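Local coordinates for protein carboxynorspermidine decarboxylase (Campylobacter jejuni subsp. jejuni 81116, PDB 3N29) that probably catalyses the pyridoxal-phosphate-dependent decarboxylation of carboxynorspermidine to norspermidine, the product held in this crystal, at residues K53-C58 and M85-E90; E59-V64 and H239-K244; V286-N291 and L364-K369; Y342-N347 and Y358-K363. All blocks are in the same frame, centred on the assembly; numbering follows the deposited sequence.

Overall arrangement
Two pairs of neighbours make up the set. Contacts 1 and 2 share helix 51-68 on the barrel domain, their centres 11 Å apart, and meet where N57 packs on T242. Contacts 3 and 4 belong to the sheet domain, more than 30 Å from contacts 1 and 2, centre to centre; their own centres are 8 Å apart, joined by a probable hydrogen bond between L364 N and Y342 OH. Contacts 2 and 4 are the buried ones, the first apolar, with no hydrogen bond across it, the second aromatic with strand hydrogen bonds. Contacts 1 and 3 lie nearer the surface, and there the chemistry divides: a salt bridge at contact 1, isoleucines against backbone at contact 3. Contacts 3 and 4 both border the second subunit.

Contact 1: residues K53-C58 and M85-E90; sequences KLRKNC and MKIVGE
R55 reaches across from helix 51-68 to E90 and takes its carboxylate end-on with two nitrogens. NH1 of R55 gives a nearly straight bond of 3.0 Å to OE1 of E90, which lies in the guanidinium plane, while R55 NH2 bonds OE2 of E90 at 3.1 Å, on the syn side but tilted well out of the carboxylate plane. The two planes are turned 52° apart, so OE1 is approached from above the carboxylate. The arginine is held further: its NE pairs with E51 and its NH1 also bonds the hydroxyl of Y91, so several partners fix the rotation of the group at a partly exposed margin. Arginine suits this place because its extended chain reaches E90, its several N-H groups serve E90, E51 and Y91, and its flat guanidinium face can still pack on I87 CG2, 3.9 Å above the plane.

Beneath the ion pair the contact turns apolar. L54, with CG anti to the backbone N (chi1 176°), sends CD2 to V88 CG2 at 3.9 Å and to I87 CG2 at 4.0 Å. C58 SG, small enough for the closer backbones here, meets the same V88 methyl.

The two helical segments run in roughly the same direction, crossing at -29° with axes 9.8 Å apart. Helix 51-68 leads into barrel strand 71-75, and helix 85-91 precedes strand 94-97; M85 turns from the contact toward helix 100-109.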
loop_
_atom_site.group_PDB
_atom_site.type_symbol
_atom_site.label_atom_id
_atom_site.label_comp_id
_atom_site.label_asym_id
_atom_site.label_seq_id
_atom_site.Cartn_x
_atom_site.Cartn_y
_atom_site.Cartn_z
ATOM N N LYS A 53 5.782 -8.695 -25.233
ATOM C CA LYS A 53 4.979 -9.578 -24.384
ATOM C C LYS A 53 3.583 -9.073 -24.222
ATOM O O LYS A 53 2.606 -9.864 -24.247
ATOM C CB LYS A 53 5.620 -9.686 -22.996
ATOM C CG LYS A 53 7.086 -10.202 -23.061
ATOM C CD LYS A 53 7.193 -11.692 -22.986
ATOM C CE LYS A 53 8.711 -12.150 -22.811
ATOM N NZ LYS A 53 9.353 -11.520 -21.592
ATOM N N LEU A 54 3.431 -7.757 -24.056
ATOM C CA LEU A 54 2.119 -7.171 -23.944
ATOM C C LEU A 54 1.325 -7.446 -25.236
ATOM O O LEU A 54 0.124 -7.832 -25.211
ATOM C CB LEU A 54 2.188 -5.673 -23.774
ATOM C CG LEU A 54 0.902 -4.839 -23.717
ATOM C CD1 LEU A 54 -0.029 -5.403 -22.592
ATOM C CD2 LEU A 54 1.059 -3.350 -23.551
ATOM N N ARG A 55 1.998 -7.216 -26.347
ATOM C CA ARG A 55 1.302 -7.441 -27.642
ATOM C C ARG A 55 0.856 -8.885 -27.859
ATOM O O ARG A 55 -0.216 -9.069 -28.424
ATOM C CB ARG A 55 2.120 -6.907 -28.837
ATOM C CG ARG A 55 2.116 -5.424 -28.991
ATOM C CD ARG A 55 2.932 -4.943 -30.232
ATOM N NE ARG A 55 2.949 -3.514 -30.364
ATOM C CZ ARG A 55 1.949 -2.826 -30.902
ATOM N NH1 ARG A 55 0.860 -3.462 -31.345
ATOM N NH2 ARG A 55 2.043 -1.527 -31.019
ATOM N N LYS A 56 1.651 -9.856 -27.443
ATOM C CA LYS A 56 1.302 -11.275 -27.478
ATOM C C LYS A 56 0.052 -11.562 -26.660
ATOM O O LYS A 56 -0.845 -12.271 -27.098
ATOM C CB LYS A 56 2.465 -12.164 -26.987
ATOM C CG LYS A 56 3.494 -12.397 -28.130
ATOM C CD LYS A 56 4.673 -13.305 -27.782
ATOM C CE LYS A 56 4.972 -14.334 -28.925
ATOM N NZ LYS A 56 4.869 -13.794 -30.353
ATOM N N ASN A 57 -0.008 -11.044 -25.423
ATOM C CA ASN A 57 -1.249 -11.156 -24.652
ATOM C C ASN A 57 -2.479 -10.518 -25.315
ATOM O O ASN A 57 -3.543 -11.100 -25.337
ATOM C CB ASN A 57 -1.099 -10.494 -23.231
ATOM C CG ASN A 57 -0.120 -11.229 -22.319
ATOM O OD1 ASN A 57 0.432 -12.231 -22.670
ATOM N ND2 ASN A 57 0.085 -10.690 -21.118
ATOM N N CYS A 58 -2.332 -9.326 -25.832
ATOM C CA CYS A 58 -3.396 -8.644 -26.464
ATOM C C CYS A 58 -3.852 -9.302 -27.769
ATOM O O CYS A 58 -5.073 -9.324 -28.021
ATOM C CB CYS A 58 -3.051 -7.209 -26.702
ATOM S SG CYS A 58 -2.966 -6.228 -25.085
ATOM N N MET A 85 -1.272 2.243 -22.864
ATOM C CA MET A 85 -2.709 2.307 -23.116
ATOM C C MET A 85 -3.018 2.380 -24.634
ATOM O O MET A 85 -3.929 1.748 -25.100
ATOM C CB MET A 85 -3.329 3.430 -22.345
ATOM C CG MET A 85 -3.295 3.212 -20.782
ATOM S SD MET A 85 -4.351 1.823 -20.223
ATOM C CE MET A 85 -5.733 2.782 -20.267
ATOM N N LYS A 86 -2.232 3.115 -25.420
ATOM C CA LYS A 86 -2.556 3.199 -26.834
ATOM C C LYS A 86 -2.323 1.840 -27.523
ATOM O O LYS A 86 -3.124 1.420 -28.423
ATOM C CB LYS A 86 -1.773 4.317 -27.503
ATOM C CG LYS A 86 -2.153 4.448 -28.966
ATOM C CD LYS A 86 -1.464 5.573 -29.690
ATOM C CE LYS A 86 -2.058 5.613 -31.130
ATOM N NZ LYS A 86 -1.856 6.926 -31.742
ATOM N N ILE A 87 -1.272 1.132 -27.083
ATOM C CA ILE A 87 -0.992 -0.201 -27.599
ATOM C C ILE A 87 -2.150 -1.136 -27.277
ATOM O O ILE A 87 -2.708 -1.826 -28.144
ATOM C CB ILE A 87 0.296 -0.777 -27.020
ATOM C CG1 ILE A 87 1.501 -0.054 -27.600
ATOM C CG2 ILE A 87 0.424 -2.276 -27.324
ATOM C CD1 ILE A 87 2.731 -0.254 -26.745
ATOM N N VAL A 88 -2.551 -1.139 -26.023
ATOM C CA VAL A 88 -3.691 -1.999 -25.652
ATOM C C VAL A 88 -4.952 -1.640 -26.504
ATOM O O VAL A 88 -5.735 -2.500 -26.961
ATOM C CB VAL A 88 -3.967 -1.931 -24.177
ATOM C CG1 VAL A 88 -5.298 -2.685 -23.887
ATOM C CG2 VAL A 88 -2.782 -2.562 -23.350
ATOM N N GLY A 89 -5.174 -0.358 -26.726
ATOM C CA GLY A 89 -6.352 0.033 -27.569
ATOM C C GLY A 89 -6.383 -0.411 -29.031
ATOM O O GLY A 89 -7.404 -0.287 -29.720
ATOM N N GLU A 90 -5.265 -0.904 -29.509
ATOM C CA GLU A 90 -5.171 -1.449 -30.864
ATOM C C GLU A 90 -5.904 -2.741 -30.895
ATOM O O GLU A 90 -6.384 -3.196 -31.956
ATOM C CB GLU A 90 -3.704 -1.728 -31.222
ATOM C CG GLU A 90 -2.894 -0.502 -31.444
ATOM C CD GLU A 90 -1.506 -0.825 -31.919
ATOM O OE1 GLU A 90 -1.318 -1.862 -32.639
ATOM O OE2 GLU A 90 -0.590 -0.074 -31.576
#

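Contact 2: residues E59-V64 and H239-K244; sequences ELLASV and HHITKK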
loop_
_atom_site.group_PDB
_atom_site.type_symbol
_atom_site.label_atom_id
_atom_site.label_comp_id
_atom_site.label_asym_id
_atom_site.label_seq_id
_atom_site.Cartn_x
_atom_site.Cartn_y
_atom_site.Cartn_z
ATOM N N GLU A 59 -2.921 -9.829 -28.531
ATOM C CA GLU A 59 -3.254 -10.602 -29.757
ATOM C C GLU A 59 -4.228 -11.707 -29.402
ATOM O O GLU A 59 -5.269 -11.878 -30.047
ATOM C CB GLU A 59 -2.018 -11.259 -30.377
ATOM C CG GLU A 59 -1.172 -10.334 -31.178
ATOM C CD GLU A 59 0.208 -10.944 -31.621
ATOM O OE1 GLU A 59 0.442 -12.161 -31.500
ATOM O OE2 GLU A 59 1.063 -10.175 -32.108
ATOM N N LEU A 60 -3.880 -12.448 -28.332
ATOM C CA LEU A 60 -4.660 -13.557 -27.849
ATOM C C LEU A 60 -6.045 -13.145 -27.381
ATOM O O LEU A 60 -7.031 -13.806 -27.734
ATOM C CB LEU A 60 -3.876 -14.380 -26.780
ATOM C CG LEU A 60 -4.539 -15.622 -26.193
ATOM C CD1 LEU A 60 -4.864 -16.700 -27.352
ATOM C CD2 LEU A 60 -3.659 -16.271 -25.091
ATOM N N LEU A 61 -6.142 -12.067 -26.603
ATOM C CA LEU A 61 -7.428 -11.530 -26.142
ATOM C C LEU A 61 -8.253 -11.008 -27.328
ATOM O O LEU A 61 -9.475 -11.164 -27.362
ATOM C CB LEU A 61 -7.220 -10.378 -25.124
ATOM C CG LEU A 61 -6.455 -10.835 -23.838
ATOM C CD1 LEU A 61 -6.036 -9.628 -23.037
ATOM C CD2 LEU A 61 -7.360 -11.716 -23.049
ATOM N N ALA A 62 -7.604 -10.342 -28.257
ATOM C CA ALA A 62 -8.279 -9.963 -29.545
ATOM C C ALA A 62 -8.788 -11.194 -30.328
ATOM O O ALA A 62 -9.865 -11.128 -30.876
ATOM C CB ALA A 62 -7.361 -9.090 -30.423
ATOM N N SER A 63 -8.051 -12.301 -30.330
ATOM C CA SER A 63 -8.480 -13.576 -30.933
ATOM C C SER A 63 -9.778 -14.134 -30.309
ATOM O O SER A 63 -10.688 -14.665 -30.996
ATOM C CB SER A 63 -7.386 -14.618 -30.814
ATOM O OG SER A 63 -7.596 -15.649 -31.762
ATOM N N VAL A 64 -9.882 -14.051 -28.983
ATOM C CA VAL A 64 -11.109 -14.451 -28.292
ATOM C C VAL A 64 -12.259 -13.609 -28.745
ATOM O O VAL A 64 -13.324 -14.133 -28.959
ATOM C CB VAL A 64 -10.910 -14.303 -26.748
ATOM C CG1 VAL A 64 -12.218 -14.451 -25.963
ATOM C CG2 VAL A 64 -9.934 -15.322 -26.372
ATOM N N HIS A 239 -10.396 -14.116 -15.548
ATOM C CA HIS A 239 -10.174 -15.166 -16.562
ATOM C C HIS A 239 -8.684 -15.066 -16.874
ATOM O O HIS A 239 -8.219 -14.054 -17.392
ATOM C CB HIS A 239 -11.011 -14.875 -17.816
ATOM C CG HIS A 239 -12.412 -14.434 -17.491
ATOM N ND1 HIS A 239 -13.294 -15.249 -16.844
ATOM C CD2 HIS A 239 -13.021 -13.223 -17.574
ATOM C CE1 HIS A 239 -14.413 -14.590 -16.579
ATOM N NE2 HIS A 239 -14.279 -13.357 -17.027
ATOM N N HIS A 240 -7.951 -16.119 -16.578
ATOM C CA HIS A 240 -6.486 -16.102 -16.669
ATOM C C HIS A 240 -6.155 -16.542 -18.097
ATOM O O HIS A 240 -5.423 -17.518 -18.316
ATOM C CB HIS A 240 -5.960 -17.162 -15.674
ATOM C CG HIS A 240 -4.687 -16.800 -14.989
ATOM N ND1 HIS A 240 -3.990 -15.647 -15.251
ATOM C CD2 HIS A 240 -4.020 -17.414 -13.973
ATOM C CE1 HIS A 240 -2.931 -15.579 -14.469
ATOM N NE2 HIS A 240 -2.925 -16.631 -13.676
ATOM N N ILE A 241 -6.686 -15.809 -19.045
ATOM C CA ILE A 241 -6.692 -16.180 -20.450
ATOM C C ILE A 241 -5.306 -16.332 -21.043
ATOM O O ILE A 241 -5.078 -17.157 -21.966
ATOM C CB ILE A 241 -7.505 -15.132 -21.253
ATOM C CG1 ILE A 241 -8.980 -15.189 -20.845
ATOM C CG2 ILE A 241 -7.417 -15.414 -22.811
ATOM C CD1 ILE A 241 -9.824 -14.018 -21.320
ATOM N N THR A 242 -4.372 -15.540 -20.551
ATOM C CA THR A 242 -3.055 -15.500 -21.136
ATOM C C THR A 242 -2.034 -16.359 -20.352
ATOM O O THR A 242 -0.870 -16.427 -20.721
ATOM C CB THR A 242 -2.529 -14.067 -21.208
ATOM O OG1 THR A 242 -2.530 -13.494 -19.889
ATOM C CG2 THR A 242 -3.384 -13.251 -22.142
ATOM N N LYS A 243 -2.483 -17.067 -19.344
ATOM C CA LYS A 243 -1.614 -18.008 -18.651
ATOM C C LYS A 243 -1.503 -19.282 -19.470
ATOM O O LYS A 243 -2.478 -19.756 -20.101
ATOM C CB LYS A 243 -2.148 -18.355 -17.275
ATOM C CG LYS A 243 -1.255 -19.339 -16.469
ATOM C CD LYS A 243 -1.467 -19.211 -14.980
ATOM C CE LYS A 243 -0.991 -20.477 -14.173
ATOM N NZ LYS A 243 0.372 -20.909 -14.606
ATOM N N LYS A 244 -0.309 -19.830 -19.476
ATOM C CA LYS A 244 -0.050 -21.024 -20.267
ATOM C C LYS A 244 -0.967 -22.127 -19.753
ATOM O O LYS A 244 -1.144 -22.299 -18.550
ATOM C CB LYS A 244 1.461 -21.400 -20.213
ATOM C CG LYS A 244 2.018 -21.706 -18.821
ATOM C CD LYS A 244 3.537 -22.195 -18.848
ATOM C CE LYS A 244 4.202 -22.252 -17.406
ATOM N NZ LYS A 244 4.147 -20.939 -16.669
#
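L61 and I241 form the closest side-chain pair: CD2 of L61 lies 3.7 Å from CG2 of I241 and 3.8 Å from its CD1, fitting into the fork between the two branches of the isoleucine. CG1 of I241 stands beside the backbone N (chi1 -66°) and CG2 beside the carbonyl carbon, which spreads both arms before the helix. L60 comes in one position earlier and rests CD2 against the carbonyl O of I241 at 3.5 Å, a van der Waals touch on backbone. V64, one helical turn beyond L60, adds a looser contact, its CG2 being 4.4 Å from CG2 of I241. Branched aliphatic residues suit this interface, where no hydrogen bond crosses.

T242 shows the division of labour within one side chain. Its methyl CG2 faces the leucines, 4.3 Å from CG of L61, whereas OG1 is hydrogen-bonded to the carbonyl O of A273.

Further out, a type I turn from H240 to K243, closed by K243 N to H240 O, presents I241 and T242 at its two central positions. The ring of H240 packs edge-to-face with W276, and L251 of helix 248-262 touches both V64 and I241.

The turn belongs to the loop after barrel strand 232-234. Such beta-alpha loops build the active site in a beta/alpha barrel; here G237 and G238, just ahead of H239, line the pyridoxal-phosphate pocket.

Contact 3: residues V286-N291 and L364-K369; sequences VDIIEN and LKIGDK
The backbones of V286 and I366 come within 5.5 Å at their CA atoms, where strand 279-290, which carries a classic beta bulge at V286 and D287, opposite I297, meets the type II turn from K365 to D368. The turn enters strand 369-372 of the sheet domain. Inside it, D368 N bonds the carbonyl O of K365. G367 occupies the position with positive phi (102°), where a side chain would collide with the I366 carbonyl O, so glycine suits it.

Across the contact the side chains do the touching, and no hydrogen bond links the two segments directly. I288 points toward 364-369, its CD1 3.6 Å from L364 O and 4.1 Å from L364 CB. From the turn, I366 covers the bulge: CG2 is 3.7 Å from V286 O, and CD1 reaches D287 OD1 at 3.8 Å, the side chains of D287 and I366 lying alongside and pointing the same way. Isoleucine serves well at both places, since each spans backbone as well as side chain. I288 N, buried here, has no partner in the model.

The carboxylate of D287 has its partner in the second subunit: OD2 is hydrogen-bonded to S140 there. F121 of that subunit packs on V286, so the bulge contributes to the dimer interface. Backbone bonds from G367 and D368 to V285 tie the turn to the strand's preceding residue. The turn is also braced from within, where K365 N donates to D368 OD2 at 2.7 Å, meeting the oxygen from above the carboxylate plane.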
loop_
_atom_site.group_PDB
_atom_site.type_symbol
_atom_site.label_atom_id
_atom_site.label_comp_id
_atom_site.label_asym_id
_atom_site.label_seq_id
_atom_site.Cartn_x
_atom_site.Cartn_y
_atom_site.Cartn_z
ATOM N N VAL A 286 22.597 -2.852 -3.292
ATOM C CA VAL A 286 23.268 -1.749 -2.721
ATOM C C VAL A 286 24.299 -2.157 -1.679
ATOM O O VAL A 286 25.349 -1.550 -1.561
ATOM C CB VAL A 286 22.274 -0.755 -2.115
ATOM C CG1 VAL A 286 23.001 0.489 -1.503
ATOM C CG2 VAL A 286 21.241 -0.344 -3.243
ATOM N N ASP A 287 23.989 -3.172 -0.906
ATOM C CA ASP A 287 24.916 -3.676 0.110
ATOM C C ASP A 287 24.693 -5.155 0.322
ATOM O O ASP A 287 23.643 -5.639 0.041
ATOM C CB ASP A 287 24.729 -2.925 1.423
ATOM C CG ASP A 287 25.982 -2.977 2.372
ATOM O OD1 ASP A 287 27.080 -3.339 1.939
ATOM O OD2 ASP A 287 25.799 -2.656 3.530
ATOM N N ILE A 288 25.709 -5.846 0.794
ATOM C CA ILE A 288 25.617 -7.228 1.164
ATOM C C ILE A 288 26.205 -7.397 2.575
ATOM O O ILE A 288 27.294 -7.005 2.843
ATOM C CB ILE A 288 26.341 -8.120 0.179
ATOM C CG1 ILE A 288 25.745 -8.002 -1.212
ATOM C CG2 ILE A 288 26.268 -9.513 0.602
ATOM C CD1 ILE A 288 26.365 -8.868 -2.145
ATOM N N ILE A 289 25.444 -7.984 3.450
ATOM C CA ILE A 289 25.882 -8.163 4.800
ATOM C C ILE A 289 25.660 -9.580 5.228
ATOM O O ILE A 289 25.134 -10.364 4.522
ATOM C CB ILE A 289 25.243 -7.201 5.761
ATOM C CG1 ILE A 289 23.800 -7.557 5.963
ATOM C CG2 ILE A 289 25.372 -5.802 5.276
ATOM C CD1 ILE A 289 23.162 -6.843 6.979
ATOM N N GLU A 290 26.159 -9.900 6.387
ATOM C CA GLU A 290 26.031 -11.214 6.923
ATOM C C GLU A 290 25.422 -11.245 8.325
ATOM O O GLU A 290 25.821 -10.531 9.173
ATOM C CB GLU A 290 27.402 -11.849 6.965
ATOM C CG GLU A 290 27.315 -13.255 7.204
ATOM C CD GLU A 290 28.610 -13.864 7.474
ATOM O OE1 GLU A 290 29.518 -13.693 6.685
ATOM O OE2 GLU A 290 28.716 -14.551 8.464
ATOM N N ASN A 291 24.449 -12.094 8.526
ATOM C CA ASN A 291 23.911 -12.383 9.842
ATOM C C ASN A 291 23.473 -13.840 9.781
ATOM O O ASN A 291 22.346 -14.134 9.541
ATOM C CB ASN A 291 22.805 -11.421 10.250
ATOM C CG ASN A 291 22.349 -11.617 11.678
ATOM O OD1 ASN A 291 22.785 -12.511 12.355
ATOM N ND2 ASN A 291 21.426 -10.799 12.101
ATOM N N LEU A 364 26.597 -12.944 -5.551
ATOM C CA LEU A 364 26.187 -11.593 -5.862
ATOM C C LEU A 364 27.271 -10.599 -5.515
ATOM O O LEU A 364 28.096 -10.823 -4.616
ATOM C CB LEU A 364 24.899 -11.248 -5.084
ATOM C CG LEU A 364 23.648 -12.034 -5.453
ATOM C CD1 LEU A 364 22.453 -11.638 -4.513
ATOM C CD2 LEU A 364 23.453 -11.783 -6.977
ATOM N N LYS A 365 27.252 -9.465 -6.212
ATOM C CA LYS A 365 28.132 -8.380 -5.873
ATOM C C LYS A 365 27.320 -7.095 -5.794
ATOM O O LYS A 365 26.317 -6.940 -6.499
ATOM C CB LYS A 365 29.190 -8.177 -6.960
ATOM C CG LYS A 365 30.023 -9.404 -7.281
ATOM C CD LYS A 365 31.067 -9.095 -8.327
ATOM C CE LYS A 365 31.324 -10.310 -9.229
ATOM N NZ LYS A 365 30.371 -10.409 -10.385
ATOM N N ILE A 366 27.834 -6.151 -5.014
ATOM C CA ILE A 366 27.261 -4.828 -4.995
ATOM C C ILE A 366 27.216 -4.292 -6.427
ATOM O O ILE A 366 28.191 -4.374 -7.155
ATOM C CB ILE A 366 28.029 -3.875 -4.054
ATOM C CG1 ILE A 366 27.789 -4.355 -2.593
ATOM C CG2 ILE A 366 27.606 -2.439 -4.336
ATOM C CD1 ILE A 366 28.640 -3.699 -1.463
ATOM N N GLY A 367 26.064 -3.812 -6.837
ATOM C CA GLY A 367 25.884 -3.257 -8.149
ATOM C C GLY A 367 25.174 -4.220 -9.078
ATOM O O GLY A 367 24.612 -3.799 -10.099
ATOM N N ASP A 368 25.182 -5.503 -8.746
ATOM C CA ASP A 368 24.391 -6.445 -9.522
ATOM C C ASP A 368 22.890 -6.088 -9.590
ATOM O O ASP A 368 22.312 -5.487 -8.680
ATOM C CB ASP A 368 24.529 -7.862 -9.007
ATOM C CG ASP A 368 25.868 -8.488 -9.287
ATOM O OD1 ASP A 368 26.695 -7.893 -9.999
ATOM O OD2 ASP A 368 26.112 -9.568 -8.690
ATOM N N LYS A 369 22.260 -6.459 -10.703
ATOM C CA LYS A 369 20.848 -6.178 -10.901
ATOM C C LYS A 369 20.090 -7.473 -10.521
ATOM O O LYS A 369 20.460 -8.596 -11.000
ATOM C CB LYS A 369 20.569 -5.841 -12.343
ATOM C CG LYS A 369 21.351 -4.654 -12.903
ATOM C CD LYS A 369 20.702 -3.373 -12.522
ATOM C CE LYS A 369 21.028 -2.265 -13.456
ATOM N NZ LYS A 369 22.477 -1.947 -13.438
#

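Contact 4: residues Y342-N347 and Y358-K363; sequences YLLTGN and YAFDKK
L344 lies against the ring of Y358 at the apolar centre, its CD1 over one face, 4.0 Å from the ring centroid and 30° off the normal, a CH-pi contact. The same methyl comes to the edge of the F360 ring, 4.2 Å from CZ, so one leucine branch serves two aromatics. Its CG stands beside the backbone N (chi1 -64°), which swings the branch toward the neighbouring strand. Y342 extends the cluster: CD2 of Y342 touches CD2 of F360 at 3.9 Å, the two side chains crossing at about a right angle. Aromatic residues suit these buried strand positions: the Y358 ring offers a face to the L344 methyl and the F360 ring an edge, while the two tyrosines carry hydroxyls that find partners farther out.

The backbone supplies the bonds. Y342 and Y358 form an antiparallel hydrogen-bonded pair in which Y342 N gives to Y358 O and Y358 N to Y342 O, both at 2.8 Å.

Outward, OH of Y342 passes close to K363, 3.4 Å from its CA, and is hydrogen-bonded to L364 N of the following loop. At the other end, Y358 OH bonds the carbonyl O of S316.

Strands 340-345 and 354-360 form a beta hairpin in the mixed sheet. Strand 294-298 pairs with the first, parallel to it, and strand 321-325 with the second, antiparallel, so the hairpin sits between them.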
loop_
_atom_site.group_PDB
_atom_site.type_symbol
_atom_site.label_atom_id
_atom_site.label_comp_id
_atom_site.label_asym_id
_atom_site.label_seq_id
_atom_site.Cartn_x
_atom_site.Cartn_y
_atom_site.Cartn_z
ATOM N N TYR A 342 21.074 -16.446 -0.815
ATOM C CA TYR A 342 20.963 -15.112 -0.216
ATOM C C TYR A 342 19.509 -14.782 0.225
ATOM O O TYR A 342 18.523 -15.134 -0.495
ATOM C CB TYR A 342 21.358 -14.093 -1.267
ATOM C CG TYR A 342 22.821 -14.064 -1.658
ATOM C CD1 TYR A 342 23.697 -13.186 -1.057
ATOM C CD2 TYR A 342 23.289 -14.867 -2.675
ATOM C CE1 TYR A 342 25.047 -13.136 -1.409
ATOM C CE2 TYR A 342 24.605 -14.841 -3.053
ATOM C CZ TYR A 342 25.488 -13.981 -2.398
ATOM O OH TYR A 342 26.753 -13.971 -2.814
ATOM N N LEU A 343 19.376 -14.109 1.358
ATOM C CA LEU A 343 18.153 -13.370 1.704
ATOM C C LEU A 343 18.161 -12.064 0.875
ATOM O O LEU A 343 19.137 -11.317 0.886
ATOM C CB LEU A 343 18.084 -13.061 3.198
ATOM C CG LEU A 343 17.668 -14.208 4.116
ATOM C CD1 LEU A 343 17.766 -13.741 5.644
ATOM C CD2 LEU A 343 16.249 -14.642 3.729
ATOM N N LEU A 344 17.127 -11.834 0.088
ATOM C CA LEU A 344 16.963 -10.558 -0.633
ATOM C C LEU A 344 16.012 -9.694 0.169
ATOM O O LEU A 344 14.949 -10.203 0.619
ATOM C CB LEU A 344 16.336 -10.807 -1.990
ATOM C CG LEU A 344 17.158 -11.640 -2.964
ATOM C CD1 LEU A 344 16.428 -11.667 -4.337
ATOM C CD2 LEU A 344 18.623 -11.219 -3.135
ATOM N N THR A 345 16.437 -8.465 0.444
ATOM C CA THR A 345 15.733 -7.628 1.348
ATOM C C THR A 345 15.653 -6.222 0.808
ATOM O O THR A 345 16.418 -5.867 -0.087
ATOM C CB THR A 345 16.448 -7.623 2.695
ATOM O OG1 THR A 345 17.737 -7.024 2.638
ATOM C CG2 THR A 345 16.646 -9.121 3.261
ATOM N N GLY A 346 14.818 -5.399 1.436
ATOM C CA GLY A 346 14.506 -4.067 0.937
ATOM C C GLY A 346 15.175 -2.936 1.680
ATOM O O GLY A 346 15.822 -3.118 2.673
ATOM N N ASN A 347 14.871 -1.740 1.220
ATOM C CA ASN A 347 15.481 -0.480 1.672
ATOM C C ASN A 347 14.609 0.388 2.609
ATOM O O ASN A 347 15.037 1.496 3.002
ATOM C CB ASN A 347 16.022 0.370 0.525
ATOM C CG ASN A 347 14.983 0.809 -0.447
ATOM O OD1 ASN A 347 13.814 0.333 -0.421
ATOM N ND2 ASN A 347 15.388 1.689 -1.371
ATOM N N TYR A 358 16.837 -16.971 -1.748
ATOM C CA TYR A 358 16.950 -17.454 -3.109
ATOM C C TYR A 358 18.346 -18.000 -3.373
ATOM O O TYR A 358 19.349 -17.563 -2.739
ATOM C CB TYR A 358 16.701 -16.295 -4.096
ATOM C CG TYR A 358 15.358 -15.580 -4.027
ATOM C CD1 TYR A 358 14.385 -15.812 -4.975
ATOM C CD2 TYR A 358 15.066 -14.655 -3.004
ATOM C CE1 TYR A 358 13.170 -15.147 -4.938
ATOM C CE2 TYR A 358 13.804 -13.968 -2.966
ATOM C CZ TYR A 358 12.876 -14.227 -3.932
ATOM O OH TYR A 358 11.674 -13.548 -3.920
ATOM N N ALA A 359 18.403 -18.943 -4.313
ATOM C CA ALA A 359 19.589 -19.619 -4.700
ATOM C C ALA A 359 19.973 -19.070 -6.062
ATOM O O ALA A 359 19.108 -19.038 -6.970
ATOM C CB ALA A 359 19.337 -21.110 -4.844
ATOM N N PHE A 360 21.244 -18.669 -6.169
ATOM C CA PHE A 360 21.859 -18.205 -7.418
ATOM C C PHE A 360 23.023 -19.132 -7.829
ATOM O O PHE A 360 23.585 -19.830 -6.964
ATOM C CB PHE A 360 22.391 -16.771 -7.236
ATOM C CG PHE A 360 21.326 -15.735 -6.955
ATOM C CD1 PHE A 360 20.822 -14.931 -7.983
ATOM C CD2 PHE A 360 20.847 -15.527 -5.668
ATOM C CE1 PHE A 360 19.878 -13.930 -7.735
ATOM C CE2 PHE A 360 19.872 -14.562 -5.430
ATOM C CZ PHE A 360 19.376 -13.778 -6.445
ATOM N N ASP A 361 23.377 -19.109 -9.128
ATOM C CA ASP A 361 24.539 -19.840 -9.699
ATOM C C ASP A 361 25.898 -19.220 -9.425
ATOM O O ASP A 361 26.923 -19.851 -9.674
ATOM C CB ASP A 361 24.460 -19.820 -11.228
ATOM C CG ASP A 361 23.486 -20.799 -11.756
ATOM O OD1 ASP A 361 22.792 -21.458 -10.951
ATOM O OD2 ASP A 361 23.431 -20.942 -12.994
ATOM N N LYS A 362 25.921 -17.968 -9.002
ATOM C CA LYS A 362 27.188 -17.304 -8.678
ATOM C C LYS A 362 26.973 -16.295 -7.560
ATOM O O LYS A 362 25.827 -15.947 -7.271
ATOM C CB LYS A 362 27.724 -16.604 -9.930
ATOM C CG LYS A 362 26.668 -15.826 -10.664
ATOM C CD LYS A 362 27.277 -14.757 -11.629
ATOM C CE LYS A 362 26.277 -13.587 -11.814
ATOM N NZ LYS A 362 26.895 -12.413 -12.553
ATOM N N LYS A 363 28.040 -15.869 -6.899
ATOM C CA LYS A 363 27.904 -14.927 -5.813
ATOM C C LYS A 363 27.400 -13.626 -6.353
ATOM O O LYS A 363 27.701 -13.253 -7.467
ATOM C CB LYS A 363 29.238 -14.661 -5.099
ATOM C CG LYS A 363 29.717 -15.862 -4.349
ATOM C CD LYS A 363 31.145 -15.644 -3.807
ATOM C CE LYS A 363 31.514 -16.772 -2.902
ATOM N NZ LYS A 363 30.801 -16.642 -1.617
#